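Local coordinates for protein haloacid dehalogenase-like hydrolase (Bacteroides thetaiotaomicron, PDB 2RBK) that probably acts as a magnesium-dependent phosphatase of the haloacid dehalogenase superfamily, here holding a magnesium ion and an oxidovanadium ligand in its active site, at residues A48-L53 / D63-M68; E88-M93 / C104-E109; K190-I195 / I216-H221. One frame throughout, in Å; residues are numbered along the deposited sequence. Where two conformers were deposited one is given.

Interaction 1: residues A48-L53 / D63-M68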
loop_
_atom_site.group_PDB
_atom_site.type_symbol
_atom_site.label_atom_id
_atom_site.label_comp_id
_atom_site.label_asym_id
_atom_site.label_seq_id
_atom_site.Cartn_x
_atom_site.Cartn_y
_atom_site.Cartn_z
ATOM N N ALA A 48 2.967 3.928 10.523
ATOM C CA ALA A 48 3.364 5.199 11.033
ATOM C C ALA A 48 2.777 6.389 10.240
ATOM O O ALA A 48 2.645 7.454 10.851
ATOM C CB ALA A 48 4.910 5.415 11.072
ATOM N N ILE A 49 2.408 6.201 8.981
ATOM C CA ILE A 49 1.849 7.305 8.203
ATOM C C ILE A 49 0.419 6.996 7.760
ATOM O O ILE A 49 -0.104 7.707 6.905
ATOM C CB ILE A 49 2.742 7.708 7.020
ATOM C CG1 ILE A 49 2.790 6.690 5.900
ATOM C CG2 ILE A 49 4.123 8.086 7.536
ATOM C CD1 ILE A 49 3.552 7.125 4.683
ATOM N N ILE A 50 -0.247 5.997 8.356
ATOM C CA ILE A 50 -1.678 5.764 8.074
ATOM C C ILE A 50 -2.458 6.704 8.973
ATOM O O ILE A 50 -2.906 6.349 10.086
ATOM C CB ILE A 50 -2.065 4.288 8.239
ATOM C CG1 ILE A 50 -1.276 3.423 7.295
ATOM C CG2 ILE A 50 -3.574 4.145 8.011
ATOM C CD1 ILE A 50 -1.518 1.940 7.440
ATOM N N ASN A 51 -2.624 7.942 8.522
ATOM C CA ASN A 51 -3.228 9.042 9.271
ATOM C C ASN A 51 -4.550 9.445 8.628
ATOM O O ASN A 51 -5.089 10.486 8.996
ATOM C CB ASN A 51 -2.279 10.251 9.358
ATOM C CG ASN A 51 -2.137 10.957 8.013
ATOM O OD1 ASN A 51 -2.394 10.403 6.949
ATOM N ND2 ASN A 51 -1.700 12.223 8.016
ATOM N N ASN A 52 -5.074 8.638 7.708
ATOM C CA ASN A 52 -6.205 9.058 6.842
ATOM C C ASN A 52 -7.366 8.096 6.910
ATOM O O ASN A 52 -8.286 8.200 6.110
ATOM C CB ASN A 52 -5.668 9.292 5.429
ATOM C CG ASN A 52 -5.026 8.082 4.788
ATOM O OD1 ASN A 52 -4.851 7.034 5.462
ATOM N ND2 ASN A 52 -4.608 8.266 3.540
ATOM N N LEU A 53 -7.387 7.164 7.909
ATOM C CA LEU A 53 -8.398 6.179 8.043
ATOM C C LEU A 53 -9.246 6.310 9.294
ATOM O O LEU A 53 -10.006 5.404 9.641
ATOM C CB LEU A 53 -7.866 4.737 7.979
ATOM C CG LEU A 53 -7.196 4.339 6.682
ATOM C CD1 LEU A 53 -6.796 2.857 6.819
ATOM C CD2 LEU A 53 -8.117 4.563 5.505
ATOM N N ASP A 63 -10.527 -5.165 10.201
ATOM C CA ASP A 63 -10.163 -6.426 10.874
ATOM C C ASP A 63 -8.679 -6.729 10.829
ATOM O O ASP A 63 -8.235 -7.644 11.554
ATOM C CB ASP A 63 -10.979 -7.566 10.278
ATOM C CG ASP A 63 -12.460 -7.326 10.477
ATOM O OD1 ASP A 63 -12.904 -7.163 11.655
ATOM O OD2 ASP A 63 -13.204 -7.232 9.473
ATOM N N GLY A 64 -7.893 -6.065 10.009
ATOM C CA GLY A 64 -6.452 -6.314 9.940
ATOM C C GLY A 64 -5.837 -5.459 8.871
ATOM O O GLY A 64 -6.522 -4.842 8.056
ATOM N N TYR A 65 -4.487 -5.462 8.885
ATOM C CA TYR A 65 -3.693 -4.613 8.063
ATOM C C TYR A 65 -2.555 -5.351 7.364
ATOM O O TYR A 65 -1.773 -6.055 8.016
ATOM C CB TYR A 65 -3.036 -3.471 8.884
ATOM C CG TYR A 65 -4.015 -2.471 9.450
ATOM C CD1 TYR A 65 -4.751 -2.744 10.593
ATOM C CD2 TYR A 65 -4.193 -1.226 8.852
ATOM C CE1 TYR A 65 -5.646 -1.837 11.113
ATOM C CE2 TYR A 65 -5.085 -0.304 9.354
ATOM C CZ TYR A 65 -5.798 -0.619 10.493
ATOM O OH TYR A 65 -6.692 0.306 10.985
ATOM N N ILE A 66 -2.452 -5.082 6.077
ATOM C CA ILE A 66 -1.306 -5.366 5.261
ATOM C C ILE A 66 -0.668 -4.021 4.980
ATOM O O ILE A 66 -1.289 -3.174 4.331
ATOM C CB ILE A 66 -1.741 -6.079 3.935
ATOM C CG1 ILE A 66 -2.338 -7.446 4.217
ATOM C CG2 ILE A 66 -0.590 -6.097 2.930
ATOM C CD1 ILE A 66 -3.261 -7.870 3.083
ATOM N N THR A 67 0.533 -3.792 5.511
ATOM C CA THR A 67 1.232 -2.513 5.333
ATOM C C THR A 67 2.558 -2.766 4.670
ATOM O O THR A 67 3.022 -3.903 4.533
ATOM C CB THR A 67 1.405 -1.783 6.695
ATOM O OG1 THR A 67 2.424 -2.424 7.478
ATOM C CG2 THR A 67 0.112 -1.679 7.449
ATOM N N MET A 68 3.174 -1.665 4.219
ATOM C CA MET A 68 4.461 -1.760 3.532
ATOM C C MET A 68 4.413 -2.848 2.426
ATOM O O MET A 68 5.332 -3.663 2.270
ATOM C CB MET A 68 5.628 -1.991 4.498
ATOM C CG MET A 68 5.785 -0.836 5.431
ATOM S SD MET A 68 7.330 -0.783 6.305
ATOM C CE MET A 68 6.826 -1.103 8.004
#
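I50 and T67 are the closest backbone positions, their CA atoms 9.2 Å apart, a spacing too wide for backbone hydrogen bonds, and the irregular chain of residues 48-53 therefore meets strand 64-67 through side chains alone. I50 is the centre of an inverse gamma turn and points its CB at the strand. Its CG1 stands beside the backbone N and opposite the carbonyl carbon (chi1 -60°), and the extended chi2 of 176° drives CD1 outward. That methyl comes to 4.0 Å from T67 CG2, the two side chains meeting at a slant, and lies 4.4 Å from Y65 CD2. One branch tip thus touches two residues that alternate along the strand and share its face.

Strand 64-67 runs parallel to strand 38-42 in the main sheet of the Rossmann-like haloacid dehalogenase core. Residues 48-53 belong to the beta-alpha-beta crossover between these strands, leading into helix 54-58. L53, the N-cap residue of that helix, adds a second apolar approach: its CD1 is 4.4 Å from Y65 CE2, so two aliphatic methyls come to neighbouring carbons of the same ring, both obliquely. Elsewhere, F74 meets the Y65 ring with planes only about 15° apart, and Y65 OH is hydrogen-bonded to Q57. T67 OG1 is hydrogen-bonded to Y72 O, while the methyl branch of T67 deals with I50. The I50 side chain lies about 7 Å from that of D10, a magnesium ligand, and about as far from the bound oxidovanadium ligand.

Interaction 2: residues E88-M93 / C104-E109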
loop_
_atom_site.group_PDB
_atom_site.type_symbol
_atom_site.label_atom_id
_atom_site.label_comp_id
_atom_site.label_asym_id
_atom_site.label_seq_id
_atom_site.Cartn_x
_atom_site.Cartn_y
_atom_site.Cartn_z
ATOM N N GLU A 88 22.824 -5.530 2.097
ATOM C CA GLU A 88 23.571 -5.051 0.939
ATOM C C GLU A 88 22.700 -4.187 0.051
ATOM O O GLU A 88 23.192 -3.237 -0.601
ATOM C CB GLU A 88 24.102 -6.238 0.148
ATOM C CG GLU A 88 25.304 -6.908 0.628
ATOM C CD GLU A 88 25.924 -7.968 -0.208
ATOM O OE1 GLU A 88 25.499 -8.206 -1.365
ATOM O OE2 GLU A 88 26.844 -8.647 0.310
ATOM N N GLU A 89 21.443 -4.542 -0.071
ATOM C CA GLU A 89 20.522 -3.816 -0.973
ATOM C C GLU A 89 20.083 -2.513 -0.327
ATOM O O GLU A 89 19.901 -1.507 -1.035
ATOM C CB GLU A 89 19.385 -4.751 -1.361
ATOM C CG GLU A 89 19.906 -5.955 -2.119
ATOM C CD GLU A 89 18.906 -6.877 -2.774
ATOM O OE1 GLU A 89 18.012 -6.471 -3.459
ATOM O OE2 GLU A 89 19.107 -8.109 -2.584
ATOM N N VAL A 90 19.921 -2.474 0.994
ATOM C CA VAL A 90 19.700 -1.204 1.683
ATOM C C VAL A 90 20.854 -0.234 1.426
ATOM O O VAL A 90 20.669 0.918 1.050
ATOM C CB VAL A 90 19.522 -1.414 3.207
ATOM C CG1 VAL A 90 19.407 -0.084 3.942
ATOM C CG2 VAL A 90 18.321 -2.296 3.500
ATOM N N LYS A 91 22.065 -0.744 1.612
ATOM C CA LYS A 91 23.267 0.095 1.429
ATOM C C LYS A 91 23.385 0.552 -0.006
ATOM O O LYS A 91 23.740 1.720 -0.249
ATOM C CB LYS A 91 24.526 -0.659 1.855
ATOM C CG LYS A 91 24.625 -0.964 3.349
ATOM C CD LYS A 91 25.903 -1.644 3.757
ATOM C CE LYS A 91 26.041 -2.004 5.207
ATOM N NZ LYS A 91 25.687 -1.041 6.283
ATOM N N ALA A 92 23.062 -0.310 -0.969
ATOM C CA ALA A 92 23.183 0.082 -2.378
ATOM C C ALA A 92 22.170 1.122 -2.760
ATOM O O ALA A 92 22.473 2.078 -3.495
ATOM C CB ALA A 92 23.086 -1.130 -3.281
ATOM N N MET A 93 20.940 1.010 -2.255
ATOM C CA MET A 93 19.943 2.046 -2.500
ATOM C C MET A 93 20.331 3.381 -1.876
ATOM O O MET A 93 20.212 4.427 -2.532
ATOM C CB MET A 93 18.586 1.557 -1.964
ATOM C CG MET A 93 17.493 2.578 -2.288
ATOM S SD MET A 93 17.167 2.999 -3.997
ATOM C CE MET A 93 16.547 1.446 -4.622
ATOM N N CYS A 104 15.260 9.620 -0.013
ATOM C CA CYS A 104 14.779 8.255 0.206
ATOM C C CYS A 104 14.299 8.133 1.650
ATOM O O CYS A 104 14.978 8.589 2.563
ATOM C CB CYS A 104 15.877 7.248 -0.087
ATOM S SG CYS A 104 15.323 5.523 -0.132
ATOM N N ILE A 105 13.123 7.546 1.811
ATOM C CA ILE A 105 12.542 7.196 3.110
ATOM C C ILE A 105 12.960 5.787 3.455
ATOM O O ILE A 105 12.991 4.864 2.610
ATOM C CB ILE A 105 11.019 7.341 3.082
ATOM C CG1 ILE A 105 10.594 8.784 2.823
ATOM C CG2 ILE A 105 10.343 6.755 4.279
ATOM C CD1 ILE A 105 9.147 8.930 2.434
ATOM N N PHE A 106 13.334 5.592 4.730
ATOM C CA PHE A 106 13.722 4.284 5.271
ATOM C C PHE A 106 12.819 3.955 6.419
ATOM O O PHE A 106 12.777 4.724 7.404
ATOM C CB PHE A 106 15.198 4.268 5.700
ATOM C CG PHE A 106 16.172 4.452 4.562
ATOM C CD1 PHE A 106 16.493 5.721 4.097
ATOM C CD2 PHE A 106 16.757 3.366 3.935
ATOM C CE1 PHE A 106 17.346 5.873 3.055
ATOM C CE2 PHE A 106 17.645 3.538 2.917
ATOM C CZ PHE A 106 17.935 4.812 2.446
ATOM N N VAL A 107 12.092 2.859 6.349
ATOM C CA VAL A 107 11.108 2.503 7.332
ATOM C C VAL A 107 11.579 1.266 8.107
ATOM O O VAL A 107 11.853 0.221 7.498
ATOM C CB VAL A 107 9.712 2.207 6.709
ATOM C CG1 VAL A 107 8.719 2.147 7.847
ATOM C CG2 VAL A 107 9.339 3.197 5.657
ATOM N N GLU A 108 11.652 1.394 9.412
ATOM C CA GLU A 108 11.935 0.320 10.349
ATOM C C GLU A 108 10.617 -0.087 10.989
ATOM O O GLU A 108 9.583 0.530 10.791
ATOM C CB GLU A 108 12.908 0.793 11.406
ATOM C CG GLU A 108 14.254 1.248 10.847
ATOM C CD GLU A 108 15.009 2.014 11.903
ATOM O OE1 GLU A 108 15.684 1.478 12.775
ATOM O OE2 GLU A 108 14.872 3.253 11.896
ATOM N N GLU A 109 10.645 -1.161 11.801
ATOM C CA GLU A 109 9.411 -1.605 12.430
ATOM C C GLU A 109 8.740 -0.503 13.258
ATOM O O GLU A 109 7.527 -0.371 13.193
ATOM C CB GLU A 109 9.724 -2.823 13.304
ATOM C CG GLU A 109 8.456 -3.412 13.863
ATOM C CD GLU A 109 8.514 -4.697 14.631
ATOM O OE1 GLU A 109 9.609 -5.080 15.074
ATOM O OE2 GLU A 109 7.434 -5.364 14.791
#
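V90 and F106 meet at a slant in this helix-on-sheet contact. Their CA atoms are 8.9 Å apart, and only outer side-chain atoms meet: V90 CG1 lies 4.2 Å from F106 CE2. V90 leaves the helix to one side of the direct line to the strand, but its CG1, opposite the backbone N (chi1 175°), reaches the ring. F106 points its CB at the helix, which brings CE2 nearest to the valine, the methyl standing oblique to the ring.

One helical turn on, M93 pairs with C104, CA to CA 8.5 Å. Here the methylene M93 CG is the touching atom, 4.2 Å from C104 SG. The methionine starts toward the strand and then bends at chi2 (60°), which leads its end away; its side chain also packs on M150 and P152 of the neighbouring strand 149-152.

Helix 87-100 thus lies against the three-stranded antiparallel sheet formed by strands 112-115, 104-107 and 149-152, an alpha/beta layer consistent with the cap module of Cof-type haloacid dehalogenase enzymes. F139 and A142 of helix 139-143 also touch F106. All four contact residues are buried, and no hydrogen bond or salt bridge spans the segments. Cohesion across them therefore rests on dispersion and exclusion of water; with no directional bond between them, the alignment probably depends on how the side chains fit.

Interaction 3: residues K190-I195 / I216-H221; sequences KGIDEI and ISMLRH
A His-carboxylate hydrogen bond, H221 to D193, and an apolar contact beside it join helices 188-199 and 216-221 of the haloacid dehalogenase core. The short axes pass 10.2 Å apart at 51°, and the nearest CA atoms, I192 and M218, are separated by 7.5 Å, so side chains must bridge the gap.

H221 NE2 donates to D193 OD1 over 2.7 Å, with an almost straight N-H...O angle of 171°. The oxygen sits at the ring edge, essentially in the imidazole plane, and is met on its syn side somewhat out of the carboxylate plane; the two planes are turned well away from each other. With CG anti to its backbone N (chi1 -173°), the H221 ring extends toward helix 188-199. The nearby carboxylate would probably favour a protonated imidazole. With an alanine in place of D193, H221 NE2 would probably lose its acceptor, and the ring would be freer to turn.

Next to the polar pair, I192 CD1 presses on M218 CB at 3.7 Å, the chains meeting at about a right angle, and I192 CG2 lies 4.3 Å from H221 CD2. M218 continues away from I192 as an extended chain toward A42 and K188; its side chain is about 4 Å from that of D8.

The two helices start beside the active site: K188, at the start of the first, lines the oxidovanadium pocket, and D215, a magnesium-binding residue in another structure of the protein, immediately precedes the second. Such placing of a lysine and acidic residues around the magnesium site is characteristic of the haloacid dehalogenase active site.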
loop_
_atom_site.group_PDB
_atom_site.type_symbol
_atom_site.label_atom_id
_atom_site.label_comp_id
_atom_site.label_asym_id
_atom_site.label_seq_id
_atom_site.Cartn_x
_atom_site.Cartn_y
_atom_site.Cartn_z
ATOM N N LYS A 190 1.309 -11.335 -1.160
ATOM C CA LYS A 190 1.816 -12.015 0.046
ATOM C C LYS A 190 0.984 -11.647 1.236
ATOM O O LYS A 190 0.661 -12.481 2.093
ATOM C CB LYS A 190 3.290 -11.614 0.276
ATOM C CG LYS A 190 3.911 -12.051 1.602
ATOM C CD LYS A 190 3.958 -13.509 1.795
ATOM C CE LYS A 190 4.957 -13.879 2.919
ATOM N NZ LYS A 190 4.966 -15.343 3.225
ATOM N N GLY A 191 0.626 -10.353 1.352
ATOM C CA GLY A 191 -0.205 -9.916 2.449
ATOM C C GLY A 191 -1.554 -10.646 2.479
ATOM O O GLY A 191 -1.989 -11.074 3.545
ATOM N N ILE A 192 -2.187 -10.786 1.312
ATOM C CA ILE A 192 -3.433 -11.528 1.273
ATOM C C ILE A 192 -3.245 -12.921 1.797
ATOM O O ILE A 192 -4.001 -13.424 2.609
ATOM C CB ILE A 192 -4.036 -11.553 -0.165
ATOM C CG1 ILE A 192 -4.579 -10.161 -0.498
ATOM C CG2 ILE A 192 -5.087 -12.636 -0.271
ATOM C CD1 ILE A 192 -5.219 -10.029 -1.877
ATOM N N ASP A 193 -2.176 -13.591 1.331
ATOM C CA ASP A 193 -1.932 -14.970 1.748
ATOM C C ASP A 193 -1.780 -15.067 3.259
ATOM O O ASP A 193 -2.285 -15.991 3.876
ATOM C CB ASP A 193 -0.683 -15.502 1.064
ATOM C CG ASP A 193 -0.851 -15.762 -0.412
ATOM O OD1 ASP A 193 -2.037 -15.833 -0.860
ATOM O OD2 ASP A 193 0.208 -15.901 -1.068
ATOM N N GLU A 194 -1.070 -14.117 3.858
ATOM C CA GLU A 194 -0.848 -14.147 5.317
ATOM C C GLU A 194 -2.134 -13.900 6.074
ATOM O O GLU A 194 -2.437 -14.588 7.042
ATOM C CB GLU A 194 0.256 -13.156 5.681
ATOM C CG GLU A 194 1.619 -13.561 5.122
ATOM C CD GLU A 194 2.136 -14.854 5.694
ATOM O OE1 GLU A 194 1.808 -15.160 6.865
ATOM O OE2 GLU A 194 2.873 -15.575 4.976
ATOM N N ILE A 195 -2.918 -12.918 5.640
ATOM C CA ILE A 195 -4.169 -12.636 6.322
ATOM C C ILE A 195 -5.121 -13.835 6.232
ATOM O O ILE A 195 -5.709 -14.234 7.229
ATOM C CB ILE A 195 -4.832 -11.389 5.745
ATOM C CG1 ILE A 195 -4.043 -10.095 6.126
ATOM C CG2 ILE A 195 -6.316 -11.276 6.085
ATOM C CD1 ILE A 195 -4.211 -9.656 7.567
ATOM N N ILE A 216 -1.507 -4.420 -8.715
ATOM C CA ILE A 216 -1.731 -5.396 -9.782
ATOM C C ILE A 216 -1.608 -6.821 -9.273
ATOM O O ILE A 216 -2.432 -7.667 -9.624
ATOM C CB ILE A 216 -0.788 -5.077 -10.976
ATOM C CG1 ILE A 216 -1.316 -3.855 -11.708
ATOM C CG2 ILE A 216 -0.605 -6.268 -11.891
ATOM C CD1 ILE A 216 -0.367 -3.299 -12.791
ATOM N N SER A 217 -0.582 -7.110 -8.449
ATOM C CA SER A 217 -0.446 -8.511 -8.022
ATOM C C SER A 217 -1.649 -8.921 -7.188
ATOM O O SER A 217 -2.116 -10.075 -7.338
ATOM C CB SER A 217 0.852 -8.792 -7.337
ATOM O OG SER A 217 0.988 -8.095 -6.129
ATOM N N MET A 218 -2.184 -8.079 -6.323
ATOM C CA MET A 218 -3.371 -8.492 -5.552
ATOM C C MET A 218 -4.654 -8.486 -6.370
ATOM O O MET A 218 -5.571 -9.251 -6.015
ATOM C CB MET A 218 -3.551 -7.709 -4.245
ATOM C CG MET A 218 -4.020 -6.281 -4.344
ATOM S SD MET A 218 -4.549 -5.720 -2.717
ATOM C CE MET A 218 -5.144 -4.073 -3.119
ATOM N N LEU A 219 -4.760 -7.669 -7.405
ATOM C CA LEU A 219 -5.911 -7.686 -8.316
ATOM C C LEU A 219 -5.951 -9.033 -9.064
ATOM O O LEU A 219 -7.026 -9.572 -9.286
ATOM C CB LEU A 219 -5.867 -6.519 -9.272
ATOM C CG LEU A 219 -6.153 -5.167 -8.622
ATOM C CD1 LEU A 219 -5.834 -3.987 -9.529
ATOM C CD2 LEU A 219 -7.584 -5.048 -8.166
ATOM N N ARG A 220 -4.782 -9.523 -9.473
ATOM C CA ARG A 220 -4.697 -10.797 -10.169
ATOM C C ARG A 220 -4.888 -11.958 -9.203
ATOM O O ARG A 220 -5.459 -12.985 -9.560
ATOM C CB ARG A 220 -3.374 -10.879 -10.938
ATOM C CG ARG A 220 -3.310 -9.958 -12.136
ATOM C CD ARG A 220 -2.167 -10.267 -13.098
ATOM N NE ARG A 220 -2.135 -9.319 -14.209
ATOM C CZ ARG A 220 -2.893 -9.243 -15.286
ATOM N NH1 ARG A 220 -3.855 -10.172 -15.427
ATOM N NH2 ARG A 220 -2.727 -8.298 -16.207
ATOM N N HIS A 221 -4.367 -11.852 -7.969
ATOM C CA HIS A 221 -4.319 -12.963 -7.039
ATOM C C HIS A 221 -5.612 -13.216 -6.329
ATOM O O HIS A 221 -5.996 -14.396 -6.099
ATOM C CB HIS A 221 -3.198 -12.707 -6.040
ATOM C CG HIS A 221 -2.905 -13.851 -5.096
ATOM N ND1 HIS A 221 -2.504 -15.081 -5.568
ATOM C CD2 HIS A 221 -2.897 -13.859 -3.721
ATOM C CE1 HIS A 221 -2.287 -15.827 -4.472
ATOM N NE2 HIS A 221 -2.495 -15.128 -3.389
#

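From the N terminus the three contacts follow in series; none nests in or crosses another. Interaction 1 closes over helix 54-58, within the crossover from strand 38-42 to strand 64-67 of the main sheet. Interaction 2 folds helix 87-100 onto the next strand, 104-107, in the separate three-stranded layer. Interaction 3 spans the longest gap, 20 residues containing strand 206-210, and returns to the core. Interaction 1 touches both others: M68, just after strand 64-67, packs the core against the three-stranded layer, its SD 3.6 Å from V107 CG1, while I66 on that strand packs on helix 188-199 within the core, its CG1 3.7 Å from I195 CG1. Interactions 2 and 3 do not meet, their nearest atoms being about 14 Å apart.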